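Local atomic coordinates of RND efflux system, outer membrane lipoprotein, NodT family (PDB entry 6U94), a protein that probably forms the outer-membrane exit duct of a tripartite RND efflux system, as a lipoprotein of the outer membrane factor family. Residues G317-S322 with D380-R385; V331-V336 with D373-V378. All coordinates share one frame; numbering follows the deposited sequence.

Interaction 1: residues G317-S322 with D380-R385; sequences GVASAS and DNLAAR
Leu382 reaches out from the long helix 362-415 and lays both of its methyl groups against the turn at Gly317-Ala319, just before helix 321-326. This is a leucine packed on a loop, one methyl on an alanine methyl and the other on a backbone carbonyl, within the mostly helical fold of an outer membrane factor. The tight part of the contact is divided between the two branches. CD1 meets the methyl group of the loop alanine, with Leu382 CD1 3.8 Å from Ala319 CB. Leu382 CD2 lies 3.4 Å from Gly317 O. The two branches can be shared in this manner between nearby residues of the loop because the leucine CG stands anti to the carbonyl carbon (chi1 -75°), which directs the fork at the loop. Leu382 is buried and also touches Leu451 of helix 421-454.

The other side is looser. Val318 turns its side chain away from the helix and is exposed, while Ser320 also faces away and, as N-cap of helix 321-326, bonds to Leu323 N. No hydrogen bond crosses the segments, and the direct contact is van der Waals. The guanidinium end of Arg385, one turn after Leu382, passes near Gly317, but its polar partners are Glu269, at NH1, and Glu389, at NE, both in salt bridges. Its nearest approach is oblique and loose, Arg385 NH1 lying 4.3 Å from Gly317 O.

Interaction 2: residues V331-V336 with D373-V378; sequences VAWLFV and DAFREV
Arg376 and Phe375, neighbours on helix 362-415, meet the loop 331-336 by different means, one polar and one aromatic. The arginine is best followed outward. From CB its chain first runs extended, with CG anti to the backbone N (chi1 -177°), and it then bends at chi3, an aliphatic stem that carries the guanidinium to the loop. The guanidinium does the touching: Arg376 CZ is 3.7 Å from Val331 O, Arg376 NH1 is at a similar distance, and the terminal Arg376 NH2 donates a hydrogen bond of 3.0 Å to Val331 O. That bond is somewhat bent, with an N-H...O angle of 144°, and the oxygen approaches the edge of the guanidinium but is tilted from its plane. Val331 is exposed and poorly ordered, so the position of this acceptor is less certain. Arg376 NH2 also passes 3.8 Å from Trp333 N, without bonding to it.

Deeper in, Trp333 presents the CZ3 corner of its six-membered ring to the root of the phenylalanine side chain, with Trp333 CZ3 3.8 Å from Phe375 CB. The two rings meet at a slant, their planes at 58° and their centroids 5.7 Å apart. Within the loop, Phe335 sets its CB 3.6 Å above the indole plane of Trp333, over the ring centre, and Leu326 also touches the tryptophan. Phe375 in turn is buried and packs on Leu323. Taken together, this is a surface loop packed on one side of a long helix, in the helical fold of an outer membrane efflux protein.

In the fold
Interactions 1 and 2 show how a single long helix can receive successive parts of one connection. Both use helix 362-415, and their centres lie about 13 Å apart. In sequence, both segments of interaction 2 fall between those of interaction 1, and helix 321-326 begins inside 317-322 and runs on toward 331-336. Leu323 of this helix touches Phe375 and Val378, while Leu326 touches Trp333, so its side chains meet both partners of interaction 2. Helix 421-454 packs on the same long helix, with Leu451 touching both Leu382 and Val378. The centres of interactions 1 and 2 are about 14 and 21 Å from that of the chain.

Interaction 1: residues G317-S322 with D380-R385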
ATOM      1  N   GLY A 317      -0.086   9.487  13.430  1.00108.91           N
ATOM      2  CA  GLY A 317       0.165   9.482  11.999  1.00103.77           C
ATOM      3  C   GLY A 317      -1.040   9.803  11.143  1.00 99.61           C
ATOM      4  O   GLY A 317      -1.125   9.335  10.002  1.00 97.78           O
ATOM      5  N   VAL A 318      -1.987  10.580  11.667  1.00 86.26           N
ATOM      6  CA  VAL A 318      -3.078  11.093  10.845  1.00 72.96           C
ATOM      7  C   VAL A 318      -2.587  12.363  10.162  1.00 66.67           C
ATOM      8  O   VAL A 318      -1.534  12.906  10.514  1.00 64.67           O
ATOM      9  CB  VAL A 318      -4.354  11.359  11.668  1.00 76.17           C
ATOM     10  CG1 VAL A 318      -4.785  10.103  12.435  1.00 72.66           C
ATOM     11  CG2 VAL A 318      -4.145  12.533  12.613  1.00 70.49           C
ATOM     12  N   ALA A 319      -3.340  12.845   9.181  1.00 64.27           N
ATOM     13  CA  ALA A 319      -2.977  14.080   8.504  1.00 63.60           C
ATOM     14  C   ALA A 319      -3.045  15.253   9.475  1.00 67.57           C
ATOM     15  O   ALA A 319      -4.018  15.396  10.223  1.00 67.08           O
ATOM     16  CB  ALA A 319      -3.905  14.323   7.315  1.00 60.42           C
ATOM     17  N   SER A 320      -2.008  16.089   9.472  1.00 66.11           N
ATOM     18  CA  SER A 320      -2.008  17.268  10.324  1.00 64.15           C
ATOM     19  C   SER A 320      -3.051  18.275   9.844  1.00 65.75           C
ATOM     20  O   SER A 320      -3.479  18.270   8.686  1.00 69.75           O
ATOM     21  CB  SER A 320      -0.624  17.922  10.345  1.00 67.30           C
ATOM     22  OG  SER A 320      -0.287  18.475   9.079  1.00 61.10           O
ATOM     23  N   ALA A 321      -3.458  19.154  10.763  1.00 66.19           N
ATOM     24  CA  ALA A 321      -4.398  20.208  10.400  1.00 68.10           C
ATOM     25  C   ALA A 321      -3.807  21.147   9.356  1.00 66.47           C
ATOM     26  O   ALA A 321      -4.532  21.645   8.488  1.00 69.36           O
ATOM     27  CB  ALA A 321      -4.818  20.989  11.647  1.00 70.85           C
ATOM     28  N   SER A 322      -2.498  21.404   9.423  1.00 66.85           N
ATOM     29  CA  SER A 322      -1.857  22.250   8.418  1.00 66.99           C
ATOM     30  C   SER A 322      -1.996  21.647   7.026  1.00 62.36           C
ATOM     31  O   SER A 322      -2.353  22.340   6.066  1.00 61.58           O
ATOM     32  CB  SER A 322      -0.381  22.460   8.766  1.00 65.89           C
ATOM     33  OG  SER A 322      -0.225  23.295   9.898  1.00 73.04           O
ATOM     34  N   ASP A 380      -3.352  12.486   0.020  1.00 58.02           N
ATOM     35  CA  ASP A 380      -4.241  11.454  -0.503  1.00 56.01           C
ATOM     36  C   ASP A 380      -3.978  10.105   0.155  1.00 58.79           C
ATOM     37  O   ASP A 380      -4.920   9.358   0.445  1.00 61.20           O
ATOM     38  CB  ASP A 380      -4.093  11.353  -2.021  1.00 52.62           C
ATOM     39  CG  ASP A 380      -4.803  12.476  -2.752  1.00 59.03           C
ATOM     40  OD1 ASP A 380      -5.362  13.368  -2.079  1.00 60.75           O
ATOM     41  OD2 ASP A 380      -4.808  12.465  -4.001  1.00 61.31           O
ATOM     42  N   ASN A 381      -2.709   9.770   0.395  1.00 54.39           N
ATOM     43  CA  ASN A 381      -2.410   8.487   1.019  1.00 56.80           C
ATOM     44  C   ASN A 381      -2.765   8.484   2.500  1.00 56.25           C
ATOM     45  O   ASN A 381      -3.090   7.428   3.053  1.00 57.06           O
ATOM     46  CB  ASN A 381      -0.938   8.130   0.823  1.00 54.06           C
ATOM     47  CG  ASN A 381      -0.658   7.554  -0.553  1.00 65.75           C
ATOM     48  OD1 ASN A 381      -0.922   6.381  -0.811  1.00 67.61           O
ATOM     49  ND2 ASN A 381      -0.110   8.378  -1.442  1.00 75.40           N
ATOM     50  N   LEU A 382      -2.698   9.644   3.157  1.00 53.72           N
ATOM     51  CA  LEU A 382      -3.133   9.729   4.545  1.00 56.49           C
ATOM     52  C   LEU A 382      -4.643   9.559   4.653  1.00 58.11           C
ATOM     53  O   LEU A 382      -5.136   8.885   5.566  1.00 60.04           O
ATOM     54  CB  LEU A 382      -2.700  11.065   5.148  1.00 58.91           C
ATOM     55  CG  LEU A 382      -1.225  11.236   5.512  1.00 56.46           C
ATOM     56  CD1 LEU A 382      -0.882  12.716   5.558  1.00 52.04           C
ATOM     57  CD2 LEU A 382      -0.938  10.583   6.855  1.00 55.55           C
ATOM     58  N   ALA A 383      -5.395  10.162   3.728  1.00 58.48           N
ATOM     59  CA  ALA A 383      -6.842   9.984   3.720  1.00 58.41           C
ATOM     60  C   ALA A 383      -7.211   8.557   3.344  1.00 60.82           C
ATOM     61  O   ALA A 383      -8.124   7.971   3.936  1.00 60.94           O
ATOM     62  CB  ALA A 383      -7.493  10.976   2.759  1.00 55.69           C
ATOM     63  N   ALA A 384      -6.509   7.982   2.364  1.00 59.48           N
ATOM     64  CA  ALA A 384      -6.749   6.593   1.989  1.00 56.06           C
ATOM     65  C   ALA A 384      -6.593   5.668   3.187  1.00 59.44           C
ATOM     66  O   ALA A 384      -7.413   4.769   3.402  1.00 58.14           O
ATOM     67  CB  ALA A 384      -5.798   6.179   0.868  1.00 53.93           C
ATOM     68  N   ARG A 385      -5.543   5.881   3.985  1.00 58.19           N
ATOM     69  CA  ARG A 385      -5.348   5.052   5.167  1.00 54.46           C
ATOM     70  C   ARG A 385      -6.482   5.237   6.162  1.00 52.99           C
ATOM     71  O   ARG A 385      -6.972   4.262   6.742  1.00 57.90           O
ATOM     72  CB  ARG A 385      -4.015   5.370   5.837  1.00 50.42           C
ATOM     73  CG  ARG A 385      -3.649   4.332   6.881  1.00 55.43           C
ATOM     74  CD  ARG A 385      -2.907   4.921   8.056  1.00 59.46           C
ATOM     75  NE  ARG A 385      -2.751   3.924   9.109  1.00 63.54           N
ATOM     76  CZ  ARG A 385      -1.887   4.024  10.113  1.00 70.68           C
ATOM     77  NH1 ARG A 385      -1.086   5.077  10.201  1.00 72.76           N
ATOM     78  NH2 ARG A 385      -1.821   3.064  11.026  1.00 72.40           N
TER

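Interaction 2: residues V331-V336 with D373-V378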
ATOM      1  N   VAL A 331     -10.350  21.439  -4.953  1.00130.47           N
ATOM      2  CA  VAL A 331      -9.778  22.018  -6.170  1.00124.10           C
ATOM      3  C   VAL A 331      -8.278  22.237  -6.007  1.00115.85           C
ATOM      4  O   VAL A 331      -7.564  21.378  -5.477  1.00115.34           O
ATOM      5  CB  VAL A 331     -10.486  23.330  -6.574  1.00124.90           C
ATOM      6  CG1 VAL A 331     -11.020  23.220  -7.992  1.00126.94           C
ATOM      7  CG2 VAL A 331     -11.625  23.690  -5.614  1.00127.12           C
ATOM      8  N   ALA A 332      -7.790  23.383  -6.471  1.00109.76           N
ATOM      9  CA  ALA A 332      -6.394  23.730  -6.270  1.00101.92           C
ATOM     10  C   ALA A 332      -6.148  24.125  -4.818  1.00 97.21           C
ATOM     11  O   ALA A 332      -7.027  24.664  -4.138  1.00 97.56           O
ATOM     12  CB  ALA A 332      -5.988  24.867  -7.202  1.00101.34           C
ATOM     13  N   TRP A 333      -4.930  23.864  -4.345  1.00 90.46           N
ATOM     14  CA  TRP A 333      -4.646  24.043  -2.930  1.00 84.08           C
ATOM     15  C   TRP A 333      -4.588  25.527  -2.574  1.00 78.56           C
ATOM     16  O   TRP A 333      -4.637  26.409  -3.435  1.00 81.33           O
ATOM     17  CB  TRP A 333      -3.350  23.327  -2.538  1.00 79.14           C
ATOM     18  CG  TRP A 333      -2.074  23.863  -3.138  1.00 69.75           C
ATOM     19  CD1 TRP A 333      -1.948  24.787  -4.136  1.00 71.47           C
ATOM     20  CD2 TRP A 333      -0.742  23.490  -2.766  1.00 62.61           C
ATOM     21  NE1 TRP A 333      -0.618  25.012  -4.408  1.00 65.32           N
ATOM     22  CE2 TRP A 333       0.143  24.230  -3.580  1.00 62.88           C
ATOM     23  CE3 TRP A 333      -0.211  22.603  -1.823  1.00 57.72           C
ATOM     24  CZ2 TRP A 333       1.528  24.107  -3.480  1.00 55.25           C
ATOM     25  CZ3 TRP A 333       1.166  22.484  -1.724  1.00 55.95           C
ATOM     26  CH2 TRP A 333       2.018  23.233  -2.549  1.00 54.65           C
ATOM     27  N   LEU A 334      -4.484  25.796  -1.273  1.00 74.82           N
ATOM     28  CA  LEU A 334      -4.556  27.151  -0.744  1.00 75.51           C
ATOM     29  C   LEU A 334      -3.196  27.728  -0.369  1.00 70.26           C
ATOM     30  O   LEU A 334      -3.140  28.748   0.323  1.00 69.19           O
ATOM     31  CB  LEU A 334      -5.487  27.190   0.471  1.00 77.18           C
ATOM     32  CG  LEU A 334      -6.900  26.644   0.264  1.00 79.10           C
ATOM     33  CD1 LEU A 334      -7.754  26.932   1.486  1.00 80.59           C
ATOM     34  CD2 LEU A 334      -7.539  27.217  -0.997  1.00 79.45           C
ATOM     35  N   PHE A 335      -2.102  27.101  -0.797  1.00 68.73           N
ATOM     36  CA  PHE A 335      -0.781  27.664  -0.552  1.00 61.91           C
ATOM     37  C   PHE A 335      -0.597  28.928  -1.382  1.00 57.75           C
ATOM     38  O   PHE A 335      -0.941  28.960  -2.567  1.00 59.18           O
ATOM     39  CB  PHE A 335       0.305  26.642  -0.888  1.00 61.55           C
ATOM     40  CG  PHE A 335       1.702  27.184  -0.771  1.00 59.93           C
ATOM     41  CD1 PHE A 335       2.248  27.463   0.471  1.00 58.01           C
ATOM     42  CD2 PHE A 335       2.470  27.410  -1.905  1.00 60.00           C
ATOM     43  CE1 PHE A 335       3.534  27.965   0.585  1.00 57.80           C
ATOM     44  CE2 PHE A 335       3.759  27.913  -1.802  1.00 59.01           C
ATOM     45  CZ  PHE A 335       4.293  28.191  -0.556  1.00 58.88           C
ATOM     46  N   VAL A 336      -0.067  29.973  -0.755  1.00 56.72           N
ATOM     47  CA  VAL A 336       0.142  31.248  -1.437  1.00 54.90           C
ATOM     48  C   VAL A 336       1.621  31.421  -1.768  1.00 57.13           C
ATOM     49  O   VAL A 336       2.429  31.725  -0.879  1.00 57.43           O
ATOM     50  CB  VAL A 336      -0.374  32.419  -0.589  1.00 56.03           C
ATOM     51  CG1 VAL A 336      -0.121  33.747  -1.304  1.00 54.94           C
ATOM     52  CG2 VAL A 336      -1.855  32.237  -0.288  1.00 56.34           C
ATOM     53  N   ASP A 373       1.934  18.446  -6.512  1.00 60.39           N
ATOM     54  CA  ASP A 373       1.599  17.035  -6.678  1.00 59.36           C
ATOM     55  C   ASP A 373       2.169  16.195  -5.543  1.00 62.07           C
ATOM     56  O   ASP A 373       1.541  15.224  -5.110  1.00 67.89           O
ATOM     57  CB  ASP A 373       2.105  16.524  -8.026  1.00 60.09           C
ATOM     58  CG  ASP A 373       1.274  17.024  -9.187  1.00 65.77           C
ATOM     59  OD1 ASP A 373       0.299  17.762  -8.943  1.00 70.09           O
ATOM     60  OD2 ASP A 373       1.595  16.679 -10.345  1.00 70.55           O
ATOM     61  N   ALA A 374       3.354  16.553  -5.045  1.00 56.46           N
ATOM     62  CA  ALA A 374       3.949  15.799  -3.948  1.00 52.80           C
ATOM     63  C   ALA A 374       3.118  15.926  -2.676  1.00 56.72           C
ATOM     64  O   ALA A 374       2.846  14.926  -1.998  1.00 51.04           O
ATOM     65  CB  ALA A 374       5.382  16.265  -3.702  1.00 53.11           C
ATOM     66  N   PHE A 375       2.717  17.153  -2.328  1.00 56.98           N
ATOM     67  CA  PHE A 375       1.893  17.360  -1.142  1.00 57.69           C
ATOM     68  C   PHE A 375       0.532  16.700  -1.304  1.00 60.95           C
ATOM     69  O   PHE A 375       0.051  16.019  -0.392  1.00 59.70           O
ATOM     70  CB  PHE A 375       1.733  18.855  -0.863  1.00 57.38           C
ATOM     71  CG  PHE A 375       2.874  19.454  -0.096  1.00 55.76           C
ATOM     72  CD1 PHE A 375       4.065  19.777  -0.739  1.00 51.98           C
ATOM     73  CD2 PHE A 375       2.760  19.703   1.262  1.00 48.30           C
ATOM     74  CE1 PHE A 375       5.121  20.334  -0.033  1.00 49.00           C
ATOM     75  CE2 PHE A 375       3.805  20.258   1.973  1.00 48.71           C
ATOM     76  CZ  PHE A 375       4.994  20.574   1.321  1.00 54.44           C
ATOM     77  N   ARG A 376      -0.105  16.897  -2.461  1.00 63.84           N
ATOM     78  CA  ARG A 376      -1.396  16.272  -2.719  1.00 61.91           C
ATOM     79  C   ARG A 376      -1.303  14.757  -2.608  1.00 61.97           C
ATOM     80  O   ARG A 376      -2.195  14.109  -2.049  1.00 62.90           O
ATOM     81  CB  ARG A 376      -1.910  16.683  -4.099  1.00 65.44           C
ATOM     82  CG  ARG A 376      -3.296  16.137  -4.440  1.00 73.77           C
ATOM     83  CD  ARG A 376      -3.778  16.665  -5.785  1.00 79.39           C
ATOM     84  NE  ARG A 376      -3.807  18.125  -5.820  1.00 85.17           N
ATOM     85  CZ  ARG A 376      -4.814  18.861  -5.357  1.00 90.88           C
ATOM     86  NH1 ARG A 376      -5.876  18.273  -4.819  1.00 92.79           N
ATOM     87  NH2 ARG A 376      -4.761  20.185  -5.428  1.00 90.90           N
ATOM     88  N   GLU A 377      -0.217  14.178  -3.124  1.00 57.95           N
ATOM     89  CA  GLU A 377      -0.018  12.736  -3.021  1.00 55.67           C
ATOM     90  C   GLU A 377       0.102  12.295  -1.567  1.00 58.92           C
ATOM     91  O   GLU A 377      -0.391  11.225  -1.191  1.00 58.33           O
ATOM     92  CB  GLU A 377       1.228  12.340  -3.806  1.00 53.92           C
ATOM     93  CG  GLU A 377       1.508  10.863  -3.869  1.00 52.17           C
ATOM     94  CD  GLU A 377       2.666  10.548  -4.801  1.00 57.14           C
ATOM     95  OE1 GLU A 377       3.778  11.089  -4.596  1.00 57.49           O
ATOM     96  OE2 GLU A 377       2.455   9.779  -5.756  1.00 59.04           O
ATOM     97  N   VAL A 378       0.764  13.103  -0.738  1.00 55.49           N
ATOM     98  CA  VAL A 378       0.912  12.754   0.670  1.00 50.24           C
ATOM     99  C   VAL A 378      -0.436  12.827   1.381  1.00 54.26           C
ATOM    100  O   VAL A 378      -0.791  11.934   2.160  1.00 52.21           O
ATOM    101  CB  VAL A 378       1.958  13.666   1.335  1.00 49.17           C
ATOM    102  CG1 VAL A 378       1.854  13.573   2.855  1.00 48.81           C
ATOM    103  CG2 VAL A 378       3.361  13.287   0.865  1.00 50.21           C
TER